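4-hydroxy-3-methylbut-2-enyl diphosphate reductase, apicoplast (Plasmodium falciparum, PDB 4N7B) catalyses the last step of the MEP pathway, reducing (E)-4-hydroxy-3-methylbut-2-enyl diphosphate to isopentenyl and dimethylallyl diphosphate with an iron-sulfur cluster. Local coordinates at residues P250-H256 with E271-E277. Numbering follows the deposited sequence.
Sequences PPIYVKH and EGAIFIE
V254 and I274 sit at the middle of a parallel strand pair, 252-255 beside the outermost strand 273-276, joined through helix 262-271 as a beta-alpha-beta unit. The ladder runs from I252 N on G272 O (3.1 Å) to H256 N on I276 O. On one face V254 CB lies 3.4 Å from F275 CD2, its methyls following the same ring; V254 is buried, which suits its apolar side chain. F275 rests on C265, L268 and E269 of helix 262-271, while helix 232-247 touches I252 and A273. On the other face the branched I276 turns its methyl CG2 to the tyrosine ring edge, in plane, 3.7 Å from Y253 CD1. Near the strand starts, the apolar ring of P251 presses its CB tightly on I274 CD1. G272, with positive phi, ends helix 262-271 in a Schellman motif, a turn that favours glycine.

Beyond the strands E277 suits its place because its two carboxylate oxygens serve different neighbours. In the conformer given, H256 ND1 donates to the syn lone pair of E277 OE2; through NE2 H256 also bonds H260, inferred by similarity to bind the substrate diphosphate, so E277 may orient this second-shell histidine. K255, bent at chi2, is long enough for NZ to form a salt bridge to E277 OE1 (3.1 Å) and to reach backbone E277 O at 2.7 Å.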
ATOM      1  N   PRO A 250     -20.693  11.507 -13.356  1.00 91.27           N
ATOM      2  CA  PRO A 250     -19.615  12.373 -12.876  1.00 84.31           C
ATOM      3  C   PRO A 250     -20.193  13.696 -12.373  1.00 85.83           C
ATOM      4  O   PRO A 250     -21.229  14.123 -12.872  1.00 84.55           O
ATOM      5  CB  PRO A 250     -18.784  12.603 -14.138  1.00 80.10           C
ATOM      6  CG  PRO A 250     -18.948  11.329 -14.927  1.00 82.01           C
ATOM      7  CD  PRO A 250     -20.302  10.754 -14.563  1.00 86.90           C
ATOM      8  N   PRO A 251     -19.541  14.334 -11.394  1.00 75.28           N
ATOM      9  CA  PRO A 251     -18.301  13.855 -10.778  1.00 74.84           C
ATOM     10  C   PRO A 251     -18.532  12.818  -9.676  1.00 70.28           C
ATOM     11  O   PRO A 251     -19.556  12.843  -8.989  1.00 72.90           O
ATOM     12  CB  PRO A 251     -17.712  15.130 -10.179  1.00 74.79           C
ATOM     13  CG  PRO A 251     -18.908  15.943  -9.812  1.00 77.31           C
ATOM     14  CD  PRO A 251     -19.966  15.630 -10.841  1.00 75.98           C
ATOM     15  N   ILE A 252     -17.571  11.914  -9.516  1.00 68.64           N
ATOM     16  CA  ILE A 252     -17.599  10.932  -8.438  1.00 62.67           C
ATOM     17  C   ILE A 252     -16.525  11.283  -7.426  1.00 61.56           C
ATOM     18  O   ILE A 252     -15.337  11.327  -7.754  1.00 64.51           O
ATOM     19  CB  ILE A 252     -17.348   9.511  -8.966  1.00 59.95           C
ATOM     20  CG1 ILE A 252     -18.529   9.061  -9.822  1.00 64.79           C
ATOM     21  CG2 ILE A 252     -17.116   8.541  -7.815  1.00 57.18           C
ATOM     22  CD1 ILE A 252     -19.834   9.000  -9.051  1.00 66.60           C
ATOM     23  N   TYR A 253     -16.939  11.515  -6.188  1.00 57.74           N
ATOM     24  CA  TYR A 253     -16.029  12.022  -5.173  1.00 59.61           C
ATOM     25  C   TYR A 253     -15.320  10.896  -4.447  1.00 59.54           C
ATOM     26  O   TYR A 253     -15.940   9.918  -4.040  1.00 54.83           O
ATOM     27  CB  TYR A 253     -16.781  12.917  -4.193  1.00 63.43           C
ATOM     28  CG  TYR A 253     -17.173  14.224  -4.830  1.00 67.82           C
ATOM     29  CD1 TYR A 253     -16.267  15.273  -4.910  1.00 69.31           C
ATOM     30  CD2 TYR A 253     -18.430  14.398  -5.392  1.00 68.46           C
ATOM     31  CE1 TYR A 253     -16.610  16.469  -5.505  1.00 72.03           C
ATOM     32  CE2 TYR A 253     -18.782  15.596  -5.994  1.00 72.38           C
ATOM     33  CZ  TYR A 253     -17.866  16.627  -6.046  1.00 72.74           C
ATOM     34  OH  TYR A 253     -18.201  17.821  -6.643  1.00 76.62           O
ATOM     35  N   VAL A 254     -14.008  11.039  -4.306  1.00 53.96           N
ATOM     36  CA  VAL A 254     -13.204  10.043  -3.620  1.00 50.55           C
ATOM     37  C   VAL A 254     -12.427  10.714  -2.506  1.00 50.19           C
ATOM     38  O   VAL A 254     -11.784  11.736  -2.720  1.00 53.84           O
ATOM     39  CB  VAL A 254     -12.199   9.387  -4.571  1.00 50.93           C
ATOM     40  CG1 VAL A 254     -11.346   8.379  -3.821  1.00 47.03           C
ATOM     41  CG2 VAL A 254     -12.918   8.735  -5.741  1.00 50.41           C
ATOM     42  N   LYS A 255     -12.496  10.137  -1.315  1.00 47.60           N
ATOM     43  CA  LYS A 255     -11.792  10.675  -0.168  1.00 41.85           C
ATOM     44  C   LYS A 255     -10.351  10.157  -0.164  1.00 40.81           C
ATOM     45  O   LYS A 255     -10.117   8.961  -0.045  1.00 45.49           O
ATOM     46  CB  LYS A 255     -12.528  10.292   1.114  1.00 48.63           C
ATOM     47  CG  LYS A 255     -11.753  10.551   2.380  1.00 45.17           C
ATOM     48  CD  LYS A 255     -11.396  12.013   2.573  1.00 47.74           C
ATOM     49  CE  LYS A 255     -10.656  12.195   3.902  1.00 55.14           C
ATOM     50  NZ  LYS A 255     -10.338  13.619   4.234  1.00 58.53           N
ATOM     51  N   HIS A 256      -9.421  11.106  -0.270  0.53 44.39           N
ATOM     52  CA  HIS A 256      -7.997  10.881  -0.544  0.53 45.52           C
ATOM     53  C   HIS A 256      -7.771  10.164  -1.866  0.53 42.78           C
ATOM     54  O   HIS A 256      -8.695   9.587  -2.442  0.53 45.70           O
ATOM     55  CB  HIS A 256      -7.271  10.142   0.588  0.53 48.33           C
ATOM     56  CG  HIS A 256      -5.778  10.263   0.505  0.53 58.29           C
ATOM     57  ND1 HIS A 256      -5.107  11.404   0.896  0.53 59.27           N
ATOM     58  CD2 HIS A 256      -4.830   9.415   0.041  0.53 55.98           C
ATOM     59  CE1 HIS A 256      -3.813  11.244   0.694  0.53 51.17           C
ATOM     60  NE2 HIS A 256      -3.618  10.046   0.175  0.53 48.53           N
ATOM     61  N   GLU A 271     -11.649  10.661 -16.301  1.00 68.17           N
ATOM     62  CA  GLU A 271     -12.897   9.930 -16.465  1.00 64.77           C
ATOM     63  C   GLU A 271     -14.014  10.523 -15.606  1.00 65.06           C
ATOM     64  O   GLU A 271     -15.172  10.131 -15.742  1.00 67.15           O
ATOM     65  CB  GLU A 271     -12.698   8.447 -16.126  1.00 63.13           C
ATOM     66  CG  GLU A 271     -11.814   7.686 -17.108  1.00 64.24           C
ATOM     67  CD  GLU A 271     -11.467   6.277 -16.636  1.00 70.87           C
ATOM     68  OE1 GLU A 271     -12.209   5.701 -15.806  1.00 71.74           O
ATOM     69  OE2 GLU A 271     -10.436   5.742 -17.095  1.00 74.53           O
ATOM     70  N   GLY A 272     -13.670  11.458 -14.718  1.00 55.77           N
ATOM     71  CA  GLY A 272     -14.673  12.192 -13.960  1.00 53.27           C
ATOM     72  C   GLY A 272     -14.601  12.038 -12.447  1.00 61.61           C
ATOM     73  O   GLY A 272     -15.456  12.553 -11.723  1.00 63.86           O
ATOM     74  N   ALA A 273     -13.587  11.340 -11.948  1.00 57.73           N
ATOM     75  CA  ALA A 273     -13.419  11.240 -10.505  1.00 53.75           C
ATOM     76  C   ALA A 273     -12.765  12.510  -9.960  1.00 52.85           C
ATOM     77  O   ALA A 273     -12.011  13.190 -10.662  1.00 57.72           O
ATOM     78  CB  ALA A 273     -12.593  10.013 -10.131  1.00 48.30           C
ATOM     79  N   ILE A 274     -13.067  12.829  -8.708  1.00 47.04           N
ATOM     80  CA  ILE A 274     -12.430  13.946  -8.031  1.00 51.55           C
ATOM     81  C   ILE A 274     -12.000  13.514  -6.636  1.00 51.54           C
ATOM     82  O   ILE A 274     -12.816  13.043  -5.833  1.00 48.92           O
ATOM     83  CB  ILE A 274     -13.376  15.155  -7.928  1.00 60.09           C
ATOM     84  CG1 ILE A 274     -13.774  15.634  -9.329  1.00 64.94           C
ATOM     85  CG2 ILE A 274     -12.714  16.284  -7.149  1.00 51.07           C
ATOM     86  CD1 ILE A 274     -14.906  16.644  -9.334  1.00 66.16           C
ATOM     87  N   PHE A 275     -10.712  13.675  -6.350  1.00 47.97           N
ATOM     88  CA  PHE A 275     -10.163  13.281  -5.057  1.00 48.63           C
ATOM     89  C   PHE A 275     -10.142  14.479  -4.123  1.00 49.89           C
ATOM     90  O   PHE A 275      -9.581  15.524  -4.446  1.00 47.18           O
ATOM     91  CB  PHE A 275      -8.759  12.700  -5.235  1.00 48.33           C
ATOM     92  CG  PHE A 275      -8.705  11.583  -6.226  1.00 41.41           C
ATOM     93  CD1 PHE A 275      -8.226  11.792  -7.504  1.00 42.16           C
ATOM     94  CD2 PHE A 275      -9.184  10.334  -5.891  1.00 40.02           C
ATOM     95  CE1 PHE A 275      -8.197  10.757  -8.420  1.00 41.11           C
ATOM     96  CE2 PHE A 275      -9.166   9.304  -6.799  1.00 39.15           C
ATOM     97  CZ  PHE A 275      -8.671   9.513  -8.067  1.00 39.29           C
ATOM     98  N   ILE A 276     -10.762  14.322  -2.963  1.00 54.67           N
ATOM     99  CA  ILE A 276     -10.945  15.439  -2.050  1.00 51.85           C
ATOM    100  C   ILE A 276     -10.438  15.083  -0.666  1.00 51.38           C
ATOM    101  O   ILE A 276     -10.257  13.911  -0.349  1.00 48.32           O
ATOM    102  CB  ILE A 276     -12.440  15.835  -1.973  1.00 59.34           C
ATOM    103  CG1 ILE A 276     -13.270  14.710  -1.352  1.00 57.71           C
ATOM    104  CG2 ILE A 276     -12.978  16.128  -3.368  1.00 60.64           C
ATOM    105  CD1 ILE A 276     -13.329  14.737   0.164  1.00 60.83           C
ATOM    106  N   GLU A 277     -10.196  16.099   0.151  1.00 55.61           N
ATOM    107  CA  GLU A 277      -9.851  15.891   1.552  1.00 56.36           C
ATOM    108  C   GLU A 277     -10.894  16.539   2.443  1.00 58.67           C
ATOM    109  O   GLU A 277     -11.058  16.162   3.602  1.00 64.39           O
ATOM    110  CB  GLU A 277      -8.470  16.474   1.868  1.00 53.86           C
ATOM    111  CG  GLU A 277      -7.324  15.799   1.146  1.00 53.61           C
ATOM    112  CD  GLU A 277      -7.134  14.351   1.552  1.00 61.45           C
ATOM    113  OE1 GLU A 277      -7.774  13.902   2.531  1.00 61.33           O
ATOM    114  OE2 GLU A 277      -6.333  13.654   0.884  1.00 64.07           O
TER